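Local coordinates for protein alpha-glucosidase ([Eubacterium] rectale, PDB 6PNR) that probably releases sulfoquinovose from sulfolipid-derived glycosides, as a glycoside hydrolase of family GH31, at residues T175-L180 and D215-L220; G485-D490 and P571-L576; A514-F519 and Y593-D598; H623-E628 and G642-F647. One frame throughout, in Å; residues are numbered along the deposited sequence.

From the N terminus, interaction 1 comes first, in the N-terminal beta domain: it closes a strand-rich excursion of 34 residues by setting the start of strand 178-182 against the start of helix 217-228. Interactions 2 and 3 follow, closing excursions of 80 and 73 residues. Their segments alternate along the chain, so they cross. Each joins a loop of the TIM-barrel region (485-490, 514-519) to the C-terminal sheet, and they touch where strands 573-574 and 593-595 pair. Interaction 4 closes the short connection from 628 to 642 in the same sheet. It touches interaction 3, where Met515 and Phe516 pack on Thr644, Trp625 and Ala646. Interaction 1 touches none of the others.

Interaction 1. Residues T175-L180 and D215-L220; sequences TNKYYL and DTYLKL
The aliphatic part of Lys177 passes the side chain of Tyr217 at about a right angle, laying CG over one ring face, 3.9 Å from Tyr217 CZ. With CG beside the backbone N (chi1 -76°) and the rest of the chain extended, the ammonium group is carried beyond the ring to the turn that precedes helix 217-228. There Lys177 NZ donates to Asp215 O at 3.1 Å, tilted 27° from the carbonyl plane. The same nitrogen forms a salt bridge with Glu581, whose carboxylate also accepts from the backbone N of Tyr217. Thr175 sits at the edge of the tyrosine ring instead, its CA 3.2 Å from Tyr217 OH. One water, 2.7 Å from Tyr217 OH, donates to Thr175 O. Leu220 is directed toward strand 178-182: CD1 reaches the ring edge of Tyr179 at CD2, 4.1 Å off, while CD2 rests on the backbone of Tyr178. Thr216 is the N-cap of the helix, its OG1 accepting from Lys219 N at 3.1 Å. An alanine in place of Lys177 removes the methylenes and the ammonium, which would probably uncover that face of Tyr217 and leave Glu581 without this cationic partner. The lysine thus works at two levels, its apolar chain against an aromatic face and its charge on a carbonyl and a carboxylate, and joins the eight-stranded sheet of the N-terminal beta domain to the helix that follows it.

Interaction 2. Residues G485-D490 and P571-L576; sequences GLTHSD and PVQRPL
The peptide carbonyl of Gly485 is met in its own plane: Val572 N comes in on a lone pair, 3.1 Å from Gly485 O, with a nearly straight N-H...O angle of 168°. A water also donates to Gly485 O and accepts from Gln573 N, so two donors grip this buried oxygen. The carboxamide of Gln573 turns its OE1 to Thr487, whose methyl CG2 lies 3.7 Å from it. A second water donates to Gln573 OE1 at 3.0 Å and accepts from Thr487 N. In the guanidinium group of Arg574, NE donates to Pro571 O at 2.8 Å, the acceptor standing 16° out of the plane, while the terminal nitrogens reach Glu564 and His579. Two apolar contacts accompany these bonds. With CG1 anti to the backbone N (chi1 175°), Val572 turns CG2 to Leu486 CD2, 3.8 Å away, and Pro571 CB packs on Gly485 CA at 3.7 Å. A beta carbon at Gly485 would press on Pro571 CA, so the lack of a side chain permits this close approach. The arrangement belongs to the buried seam of the GH31 fold: a loop after helix 469-481 of the TIM-barrel region meets Gln573 of edge strand 573-574 in the C-terminal antiparallel sheet, and the lead-in to that strand (Pro571, Val572), with the side chain of Thr487 about 13 Å from the bound aza-sugar inhibitor.

Interaction 3. Residues A514-F519 and Y593-D598; sequences AMFTPF and YLFGRD
The carbonyl oxygen of Phe516 is held by the hydroxyl of Tyr593, which donates to it: Tyr593 OH lies 2.9 Å from Phe516 O, well above the carbonyl plane, 47° out of it, and so not on a lone pair. Tyr593 CG sits between its backbone N and carbonyl carbon (chi1 61°), a torsion that sends the ring out from the strand to the loop, with Phe516 O at its edge, near its plane. A second polar bond lies within the loop, where Thr517 OG1 donates to a lone pair of Ala514 O at 2.7 Å. It reinforces a type I beta turn from Ala514 to Thr517 at the end of helix 504-514. The turn's own backbone bond, Thr517 N to Ala514 O, is weak. This turn of the TIM-barrel region packs on strand 593-595, in the antiparallel sheet of the C-terminal domain that follows the barrel in GH31 enzymes. Among aromatic contacts, Phe595 carries the same Phe516 O over one ring face, 3.3 Å above the plane and offset toward the rim. The apolar contact is between the two phenylalanines: their side chains cross at about a right angle, with Phe595 CD2 at the edge of the Phe516 ring, 4.1 Å from Phe516 CD1. Beyond the two segments, Leu554 of helix 538-568 and Ile601 of strand 599-601 touch the Phe516 side chain.

Interaction 4. Residues H623-E628 and G642-F647; sequences HLWTGE and GYTPAF
His623 and Phe647 face each other as an antiparallel non-hydrogen-bonded pair in the C-terminal beta domain of the GH31 fold, with His623 CD2 over the face of the phenylalanine ring, 3.5 Å from Phe647 CE2. Next to the pair, Leu624 N donates to Ala646 O at 2.8 Å. Trp625 CG, anti to the carbonyl carbon (chi1 -48°), swings the indole toward 642-644 for the second cross-segment bond: NE1 donates to Thr644 O at 2.6 Å, bent to 146°, with the acceptor close to the ring plane. The polar atoms of His623 are also met. ND1 shares a hydrogen bond with Thr626 OG1, and NE2 lies 2.9 Å from a water that donates to Tyr643 O. Outside the segments, Thr644 OG1 bonds Glu512 O and Gly642 O accepts from Arg546. A phenylalanine in place of Trp625 has no NE1, which would probably leave Thr644 O short of a donor and that end of the loop less firmly held. Both indole faces are in contact: Leu624 CD2 lies over one, while on the other the Tyr643 ring meets the five-membered ring edge-to-face, planes at 83°. On that same side Tyr643 CA makes a CH-pi contact, 3.8 Å from the centroid of the five-membered ring of Trp625.

Interaction 1. Residues T175-L180 and D215-L220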
# COMPACT_ATOMS: atom_id res chain seq x y z
N THR A 175 -24.42 12.47 -12.89
CA THR A 175 -25.87 12.45 -12.74
C THR A 175 -26.50 13.83 -12.96
O THR A 175 -27.73 13.93 -13.00
CB THR A 175 -26.25 11.89 -11.37
OG1 THR A 175 -25.54 12.57 -10.33
CG2 THR A 175 -25.89 10.39 -11.30
N ASN A 176 -25.70 14.88 -13.10
CA ASN A 176 -26.20 16.12 -13.69
C ASN A 176 -26.41 16.00 -15.20
O ASN A 176 -26.70 17.02 -15.84
CB ASN A 176 -25.23 17.28 -13.40
CG ASN A 176 -25.12 17.59 -11.93
OD1 ASN A 176 -26.05 17.34 -11.16
ND2 ASN A 176 -23.98 18.12 -11.52
N LYS A 177 -26.24 14.80 -15.75
CA LYS A 177 -26.54 14.51 -17.16
C LYS A 177 -25.62 15.30 -18.10
O LYS A 177 -26.07 15.96 -19.04
CB LYS A 177 -28.01 14.75 -17.49
CG LYS A 177 -28.91 13.64 -16.97
CD LYS A 177 -30.36 13.87 -17.36
CE LYS A 177 -31.29 13.10 -16.46
NZ LYS A 177 -32.71 13.23 -16.87
N TYR A 178 -24.33 15.21 -17.83
CA TYR A 178 -23.28 15.60 -18.76
C TYR A 178 -22.21 14.52 -18.73
O TYR A 178 -22.11 13.74 -17.78
CB TYR A 178 -22.68 16.98 -18.42
CG TYR A 178 -21.84 17.03 -17.13
CD1 TYR A 178 -20.51 16.62 -17.12
CD2 TYR A 178 -22.38 17.52 -15.94
CE1 TYR A 178 -19.76 16.66 -15.97
CE2 TYR A 178 -21.62 17.57 -14.78
CZ TYR A 178 -20.31 17.13 -14.80
OH TYR A 178 -19.53 17.17 -13.66
N TYR A 179 -21.41 14.47 -19.79
CA TYR A 179 -20.14 13.76 -19.76
C TYR A 179 -19.03 14.77 -19.96
O TYR A 179 -19.23 15.82 -20.58
CB TYR A 179 -20.05 12.64 -20.83
CG TYR A 179 -19.69 13.07 -22.24
CD1 TYR A 179 -18.36 13.17 -22.65
CD2 TYR A 179 -20.68 13.33 -23.17
CE1 TYR A 179 -18.04 13.54 -23.95
CE2 TYR A 179 -20.37 13.70 -24.46
CZ TYR A 179 -19.07 13.82 -24.85
OH TYR A 179 -18.78 14.20 -26.14
N LEU A 180 -17.86 14.45 -19.42
CA LEU A 180 -16.68 15.29 -19.52
C LEU A 180 -15.53 14.41 -19.97
O LEU A 180 -15.32 13.33 -19.41
CB LEU A 180 -16.36 15.98 -18.18
CG LEU A 180 -15.16 16.94 -18.09
CD1 LEU A 180 -15.35 17.87 -16.91
CD2 LEU A 180 -13.84 16.21 -17.95
N ASP A 215 -30.63 15.68 -22.31
CA ASP A 215 -31.86 15.58 -21.52
C ASP A 215 -32.03 14.20 -20.88
O ASP A 215 -32.66 14.08 -19.83
CB ASP A 215 -33.05 15.90 -22.42
CG ASP A 215 -34.38 15.84 -21.70
OD1 ASP A 215 -34.42 16.17 -20.49
OD2 ASP A 215 -35.39 15.45 -22.34
N THR A 216 -31.51 13.15 -21.52
CA THR A 216 -31.65 11.77 -21.05
C THR A 216 -30.32 11.04 -21.20
O THR A 216 -29.46 11.43 -21.99
CB THR A 216 -32.74 11.02 -21.83
OG1 THR A 216 -32.33 10.88 -23.20
CG2 THR A 216 -34.08 11.76 -21.78
N TYR A 217 -30.17 9.94 -20.45
CA TYR A 217 -28.95 9.15 -20.59
C TYR A 217 -28.86 8.51 -21.96
O TYR A 217 -27.76 8.34 -22.49
CB TYR A 217 -28.85 8.10 -19.48
CG TYR A 217 -28.56 8.73 -18.16
CD1 TYR A 217 -27.31 9.29 -17.91
CD2 TYR A 217 -29.53 8.83 -17.17
CE1 TYR A 217 -27.03 9.91 -16.72
CE2 TYR A 217 -29.26 9.45 -15.97
CZ TYR A 217 -28.01 9.99 -15.76
OH TYR A 217 -27.72 10.61 -14.57
N LEU A 218 -30.00 8.12 -22.54
CA LEU A 218 -30.00 7.60 -23.90
C LEU A 218 -29.43 8.63 -24.87
O LEU A 218 -28.60 8.30 -25.72
CB LEU A 218 -31.41 7.20 -24.32
CG LEU A 218 -31.99 5.97 -23.63
CD1 LEU A 218 -33.49 5.86 -23.89
CD2 LEU A 218 -31.28 4.71 -24.09
N LYS A 219 -29.86 9.89 -24.75
CA LYS A 219 -29.33 10.93 -25.64
C LYS A 219 -27.88 11.27 -25.31
O LYS A 219 -27.10 11.61 -26.20
CB LYS A 219 -30.20 12.19 -25.58
CG LYS A 219 -31.56 12.04 -26.29
CD LYS A 219 -32.40 13.31 -26.15
CE LYS A 219 -33.86 13.06 -26.55
NZ LYS A 219 -34.72 14.23 -26.20
N LEU A 220 -27.51 11.21 -24.03
CA LEU A 220 -26.11 11.38 -23.69
C LEU A 220 -25.23 10.34 -24.39
O LEU A 220 -24.16 10.67 -24.91
CB LEU A 220 -25.92 11.32 -22.18
CG LEU A 220 -24.62 11.95 -21.70
CD1 LEU A 220 -24.62 13.43 -22.01
CD2 LEU A 220 -24.49 11.71 -20.23
O HOH W 1 -29.81 11.58 -13.22

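Interaction 2. Residues G485-D490 and P571-L576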
# COMPACT_ATOMS: atom_id res chain seq x y z
N GLY A 485 -20.44 -0.45 -26.51
CA GLY A 485 -21.71 -1.11 -26.28
C GLY A 485 -21.76 -2.59 -26.54
O GLY A 485 -22.80 -3.21 -26.30
N LEU A 486 -20.67 -3.18 -27.04
CA LEU A 486 -20.59 -4.61 -27.29
C LEU A 486 -19.48 -5.20 -26.44
O LEU A 486 -18.32 -4.82 -26.59
CB LEU A 486 -20.30 -4.91 -28.76
CG LEU A 486 -21.20 -4.24 -29.80
CD1 LEU A 486 -20.76 -4.66 -31.19
CD2 LEU A 486 -22.62 -4.61 -29.54
N THR A 487 -19.82 -6.13 -25.55
CA THR A 487 -18.79 -6.78 -24.76
C THR A 487 -19.23 -8.19 -24.41
O THR A 487 -20.38 -8.59 -24.64
CB THR A 487 -18.44 -5.96 -23.51
OG1 THR A 487 -17.21 -6.45 -22.95
CG2 THR A 487 -19.56 -6.02 -22.48
N HIS A 488 -18.30 -8.95 -23.82
CA HIS A 488 -18.56 -10.32 -23.41
C HIS A 488 -17.44 -10.75 -22.46
O HIS A 488 -16.58 -9.95 -22.10
CB HIS A 488 -18.67 -11.25 -24.63
CG HIS A 488 -17.37 -11.60 -25.29
ND1 HIS A 488 -16.68 -10.71 -26.09
CD2 HIS A 488 -16.68 -12.76 -25.35
CE1 HIS A 488 -15.61 -11.30 -26.59
NE2 HIS A 488 -15.58 -12.55 -26.15
N SER A 489 -17.47 -12.00 -22.02
CA SER A 489 -16.43 -12.50 -21.13
C SER A 489 -16.10 -13.95 -21.47
O SER A 489 -16.86 -14.63 -22.16
CB SER A 489 -16.85 -12.39 -19.65
OG SER A 489 -18.08 -13.07 -19.43
N ASP A 490 -14.93 -14.40 -20.97
CA ASP A 490 -14.58 -15.82 -20.96
C ASP A 490 -15.57 -16.60 -20.11
O ASP A 490 -15.63 -16.39 -18.89
CB ASP A 490 -13.17 -16.04 -20.37
CG ASP A 490 -12.07 -15.29 -21.10
OD1 ASP A 490 -12.11 -15.21 -22.34
OD2 ASP A 490 -11.13 -14.81 -20.40
N PRO A 571 -25.86 1.04 -25.36
CA PRO A 571 -25.17 -0.24 -25.20
C PRO A 571 -26.15 -1.39 -25.05
O PRO A 571 -27.29 -1.22 -24.63
CB PRO A 571 -24.35 -0.04 -23.91
CG PRO A 571 -25.10 1.03 -23.13
CD PRO A 571 -25.72 1.93 -24.19
N VAL A 572 -25.68 -2.59 -25.41
CA VAL A 572 -26.52 -3.78 -25.25
C VAL A 572 -26.84 -4.02 -23.77
O VAL A 572 -27.98 -4.32 -23.40
CB VAL A 572 -25.86 -5.00 -25.90
CG1 VAL A 572 -26.68 -6.25 -25.62
CG2 VAL A 572 -25.71 -4.78 -27.40
N GLN A 573 -25.84 -3.89 -22.90
CA GLN A 573 -26.01 -4.06 -21.46
C GLN A 573 -26.04 -2.68 -20.84
O GLN A 573 -25.02 -1.98 -20.85
CB GLN A 573 -24.89 -4.93 -20.86
CG GLN A 573 -24.86 -6.34 -21.45
CD GLN A 573 -23.73 -7.19 -20.87
OE1 GLN A 573 -22.78 -7.55 -21.57
NE2 GLN A 573 -23.85 -7.54 -19.60
N ARG A 574 -27.19 -2.29 -20.29
CA ARG A 574 -27.50 -0.93 -19.85
C ARG A 574 -27.73 -0.88 -18.35
O ARG A 574 -28.27 -1.82 -17.76
CB ARG A 574 -28.78 -0.42 -20.54
CG ARG A 574 -28.75 -0.66 -22.03
CD ARG A 574 -30.05 -0.31 -22.72
NE ARG A 574 -29.97 -0.69 -24.14
CZ ARG A 574 -30.92 -0.47 -25.04
NH1 ARG A 574 -32.04 0.15 -24.69
NH2 ARG A 574 -30.74 -0.87 -26.30
N PRO A 575 -27.34 0.21 -17.70
CA PRO A 575 -27.64 0.36 -16.28
C PRO A 575 -29.13 0.63 -16.09
O PRO A 575 -29.81 1.15 -16.97
CB PRO A 575 -26.79 1.56 -15.86
CG PRO A 575 -26.64 2.36 -17.10
CD PRO A 575 -26.62 1.38 -18.24
N LEU A 576 -29.63 0.24 -14.92
CA LEU A 576 -31.07 0.35 -14.71
C LEU A 576 -31.55 1.79 -14.88
O LEU A 576 -32.65 2.02 -15.40
CB LEU A 576 -31.44 -0.19 -13.33
CG LEU A 576 -31.90 -1.65 -13.25
CD1 LEU A 576 -30.87 -2.63 -13.82
CD2 LEU A 576 -32.21 -2.00 -11.79
O HOH W 2 -23.07 -3.74 -23.61
O HOH W 3 -22.54 -6.37 -24.31

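Interaction 3. Residues A514-F519 and Y593-D598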
# COMPACT_ATOMS: atom_id res chain seq x y z
N ALA A 514 -23.84 -15.43 -19.78
CA ALA A 514 -23.33 -15.13 -21.11
C ALA A 514 -24.39 -15.26 -22.19
O ALA A 514 -24.31 -14.58 -23.22
CB ALA A 514 -22.14 -16.04 -21.43
N MET A 515 -25.40 -16.13 -21.99
CA MET A 515 -26.43 -16.23 -23.01
C MET A 515 -27.28 -14.97 -23.11
O MET A 515 -28.00 -14.81 -24.10
CB MET A 515 -27.32 -17.46 -22.78
CG MET A 515 -28.13 -17.45 -21.49
SD MET A 515 -28.99 -19.03 -21.28
CE MET A 515 -29.99 -18.71 -19.83
N PHE A 516 -27.21 -14.07 -22.12
CA PHE A 516 -27.83 -12.75 -22.22
C PHE A 516 -26.79 -11.68 -22.51
O PHE A 516 -26.82 -10.61 -21.91
CB PHE A 516 -28.61 -12.42 -20.95
CG PHE A 516 -29.73 -13.37 -20.64
CD1 PHE A 516 -30.94 -13.27 -21.31
CD2 PHE A 516 -29.57 -14.36 -19.68
CE1 PHE A 516 -31.98 -14.14 -21.03
CE2 PHE A 516 -30.60 -15.25 -19.40
CZ PHE A 516 -31.81 -15.14 -20.07
N THR A 517 -25.84 -11.96 -23.41
CA THR A 517 -24.85 -11.01 -23.89
C THR A 517 -24.74 -11.22 -25.40
O THR A 517 -25.29 -12.20 -25.91
CB THR A 517 -23.49 -11.20 -23.21
OG1 THR A 517 -22.87 -12.40 -23.68
CG2 THR A 517 -23.62 -11.25 -21.67
N PRO A 518 -24.06 -10.34 -26.15
CA PRO A 518 -24.02 -10.50 -27.62
C PRO A 518 -23.26 -11.72 -28.14
O PRO A 518 -23.48 -12.09 -29.30
CB PRO A 518 -23.35 -9.21 -28.10
CG PRO A 518 -23.56 -8.23 -27.01
CD PRO A 518 -23.51 -9.04 -25.74
N PHE A 519 -22.40 -12.37 -27.34
CA PHE A 519 -21.35 -13.22 -27.91
C PHE A 519 -20.92 -14.24 -26.86
O PHE A 519 -20.34 -13.86 -25.84
CB PHE A 519 -20.18 -12.32 -28.34
CG PHE A 519 -19.12 -12.98 -29.19
CD1 PHE A 519 -19.28 -13.12 -30.56
CD2 PHE A 519 -17.90 -13.35 -28.62
CE1 PHE A 519 -18.26 -13.67 -31.35
CE2 PHE A 519 -16.88 -13.91 -29.40
CZ PHE A 519 -17.07 -14.06 -30.76
N TYR A 593 -28.38 -5.64 -14.86
CA TYR A 593 -28.37 -4.81 -16.06
C TYR A 593 -29.64 -5.03 -16.87
O TYR A 593 -30.26 -6.10 -16.80
CB TYR A 593 -27.13 -5.07 -16.95
CG TYR A 593 -26.99 -6.49 -17.49
CD1 TYR A 593 -26.31 -7.47 -16.77
CD2 TYR A 593 -27.49 -6.83 -18.74
CE1 TYR A 593 -26.15 -8.77 -17.28
CE2 TYR A 593 -27.35 -8.11 -19.25
CZ TYR A 593 -26.68 -9.08 -18.52
OH TYR A 593 -26.55 -10.35 -19.05
N LEU A 594 -30.04 -4.00 -17.63
CA LEU A 594 -31.08 -4.16 -18.63
C LEU A 594 -30.44 -4.69 -19.90
O LEU A 594 -29.48 -4.09 -20.41
CB LEU A 594 -31.81 -2.83 -18.89
CG LEU A 594 -32.40 -2.15 -17.64
CD1 LEU A 594 -33.01 -0.77 -17.93
CD2 LEU A 594 -33.41 -3.07 -16.98
N PHE A 595 -30.93 -5.83 -20.39
CA PHE A 595 -30.48 -6.43 -21.64
C PHE A 595 -31.38 -5.84 -22.72
O PHE A 595 -32.45 -6.36 -23.01
CB PHE A 595 -30.57 -7.95 -21.56
CG PHE A 595 -30.12 -8.68 -22.80
CD1 PHE A 595 -28.90 -8.40 -23.39
CD2 PHE A 595 -30.89 -9.70 -23.33
CE1 PHE A 595 -28.47 -9.10 -24.51
CE2 PHE A 595 -30.48 -10.41 -24.45
CZ PHE A 595 -29.26 -10.11 -25.04
N GLY A 596 -30.97 -4.70 -23.27
CA GLY A 596 -31.89 -3.87 -24.03
C GLY A 596 -32.93 -3.23 -23.12
O GLY A 596 -32.82 -3.23 -21.91
N ARG A 597 -33.97 -2.67 -23.75
CA ARG A 597 -35.02 -2.06 -22.95
C ARG A 597 -35.99 -3.08 -22.37
O ARG A 597 -36.71 -2.77 -21.41
CB ARG A 597 -35.81 -1.03 -23.78
CG ARG A 597 -36.69 -0.10 -22.92
CD ARG A 597 -37.12 1.16 -23.67
NE ARG A 597 -38.03 0.84 -24.77
CZ ARG A 597 -39.35 0.71 -24.62
NH1 ARG A 597 -39.91 0.88 -23.43
NH2 ARG A 597 -40.12 0.43 -25.67
N ASP A 598 -36.04 -4.28 -22.92
CA ASP A 598 -37.14 -5.16 -22.61
C ASP A 598 -36.81 -6.26 -21.61
O ASP A 598 -37.69 -7.07 -21.30
CB ASP A 598 -37.67 -5.79 -23.90
CG ASP A 598 -38.39 -4.78 -24.79
OD1 ASP A 598 -38.35 -3.57 -24.47
OD2 ASP A 598 -39.00 -5.19 -25.79

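Interaction 4. Residues H623-E628 and G642-F647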
# COMPACT_ATOMS: atom_id res chain seq x y z
N HIS A 623 -41.25 -12.85 -14.99
CA HIS A 623 -40.11 -13.73 -14.79
C HIS A 623 -40.03 -14.75 -15.92
O HIS A 623 -41.01 -15.43 -16.23
CB HIS A 623 -40.23 -14.44 -13.44
CG HIS A 623 -39.06 -15.31 -13.11
ND1 HIS A 623 -39.16 -16.68 -12.97
CD2 HIS A 623 -37.76 -15.01 -12.88
CE1 HIS A 623 -37.97 -17.18 -12.67
NE2 HIS A 623 -37.10 -16.19 -12.61
N LEU A 624 -38.84 -14.85 -16.54
CA LEU A 624 -38.74 -15.55 -17.82
C LEU A 624 -39.09 -17.03 -17.70
O LEU A 624 -39.77 -17.58 -18.58
CB LEU A 624 -37.32 -15.39 -18.39
CG LEU A 624 -37.02 -16.20 -19.66
CD1 LEU A 624 -37.91 -15.75 -20.83
CD2 LEU A 624 -35.54 -16.07 -20.03
N TRP A 625 -38.63 -17.69 -16.65
CA TRP A 625 -38.77 -19.14 -16.57
C TRP A 625 -40.12 -19.59 -16.02
O TRP A 625 -40.57 -20.70 -16.34
CB TRP A 625 -37.63 -19.74 -15.71
CG TRP A 625 -36.26 -19.21 -16.10
CD1 TRP A 625 -35.45 -18.40 -15.34
CD2 TRP A 625 -35.56 -19.43 -17.33
NE1 TRP A 625 -34.30 -18.12 -16.03
CE2 TRP A 625 -34.34 -18.73 -17.25
CE3 TRP A 625 -35.85 -20.15 -18.50
CZ2 TRP A 625 -33.40 -18.74 -18.30
CZ3 TRP A 625 -34.93 -20.15 -19.53
CH2 TRP A 625 -33.71 -19.45 -19.43
N THR A 626 -40.78 -18.76 -15.21
CA THR A 626 -42.05 -19.15 -14.60
C THR A 626 -43.27 -18.44 -15.17
O THR A 626 -44.37 -18.98 -15.07
CB THR A 626 -42.02 -18.92 -13.09
OG1 THR A 626 -41.74 -17.54 -12.81
CG2 THR A 626 -40.96 -19.80 -12.44
N GLY A 627 -43.10 -17.26 -15.77
CA GLY A 627 -44.23 -16.48 -16.20
C GLY A 627 -44.87 -15.63 -15.12
O GLY A 627 -45.80 -14.87 -15.43
N GLU A 628 -44.40 -15.72 -13.88
CA GLU A 628 -44.96 -14.93 -12.80
C GLU A 628 -44.72 -13.44 -13.03
O GLU A 628 -43.65 -13.03 -13.50
CB GLU A 628 -44.36 -15.36 -11.47
CG GLU A 628 -45.03 -14.70 -10.27
CD GLU A 628 -44.64 -15.36 -8.96
OE1 GLU A 628 -43.74 -16.23 -8.98
OE2 GLU A 628 -45.23 -15.00 -7.92
N GLY A 642 -29.01 -23.00 -14.17
CA GLY A 642 -29.66 -22.96 -15.47
C GLY A 642 -30.83 -22.01 -15.57
O GLY A 642 -31.38 -21.84 -16.66
N TYR A 643 -31.22 -21.37 -14.47
CA TYR A 643 -32.41 -20.53 -14.45
C TYR A 643 -32.01 -19.12 -14.01
O TYR A 643 -32.33 -18.68 -12.90
CB TYR A 643 -33.48 -21.15 -13.54
CG TYR A 643 -33.93 -22.48 -14.11
CD1 TYR A 643 -34.98 -22.55 -15.03
CD2 TYR A 643 -33.28 -23.66 -13.77
CE1 TYR A 643 -35.37 -23.77 -15.57
CE2 TYR A 643 -33.67 -24.88 -14.31
CZ TYR A 643 -34.72 -24.92 -15.20
OH TYR A 643 -35.11 -26.13 -15.74
N THR A 644 -31.30 -18.43 -14.90
CA THR A 644 -30.84 -17.07 -14.64
C THR A 644 -32.00 -16.21 -14.12
O THR A 644 -33.10 -16.28 -14.66
CB THR A 644 -30.29 -16.45 -15.93
OG1 THR A 644 -29.51 -17.42 -16.63
CG2 THR A 644 -29.44 -15.22 -15.62
N PRO A 645 -31.78 -15.38 -13.09
CA PRO A 645 -32.80 -14.41 -12.72
C PRO A 645 -33.01 -13.39 -13.83
O PRO A 645 -32.29 -12.39 -13.92
CB PRO A 645 -32.23 -13.77 -11.45
CG PRO A 645 -31.34 -14.84 -10.89
CD PRO A 645 -30.69 -15.42 -12.11
N ALA A 646 -33.98 -13.65 -14.71
CA ALA A 646 -34.20 -12.85 -15.90
C ALA A 646 -35.67 -12.53 -16.03
O ALA A 646 -36.53 -13.39 -15.81
CB ALA A 646 -33.71 -13.57 -17.16
N PHE A 647 -35.97 -11.28 -16.39
CA PHE A 647 -37.33 -10.77 -16.47
C PHE A 647 -37.46 -9.97 -17.76
O PHE A 647 -36.49 -9.37 -18.22
CB PHE A 647 -37.66 -9.88 -15.26
CG PHE A 647 -37.34 -10.53 -13.93
CD1 PHE A 647 -36.03 -10.62 -13.47
CD2 PHE A 647 -38.35 -11.06 -13.15
CE1 PHE A 647 -35.73 -11.24 -12.28
CE2 PHE A 647 -38.06 -11.67 -11.93
CZ PHE A 647 -36.74 -11.76 -11.50
O HOH W 4 -34.50 -17.18 -11.85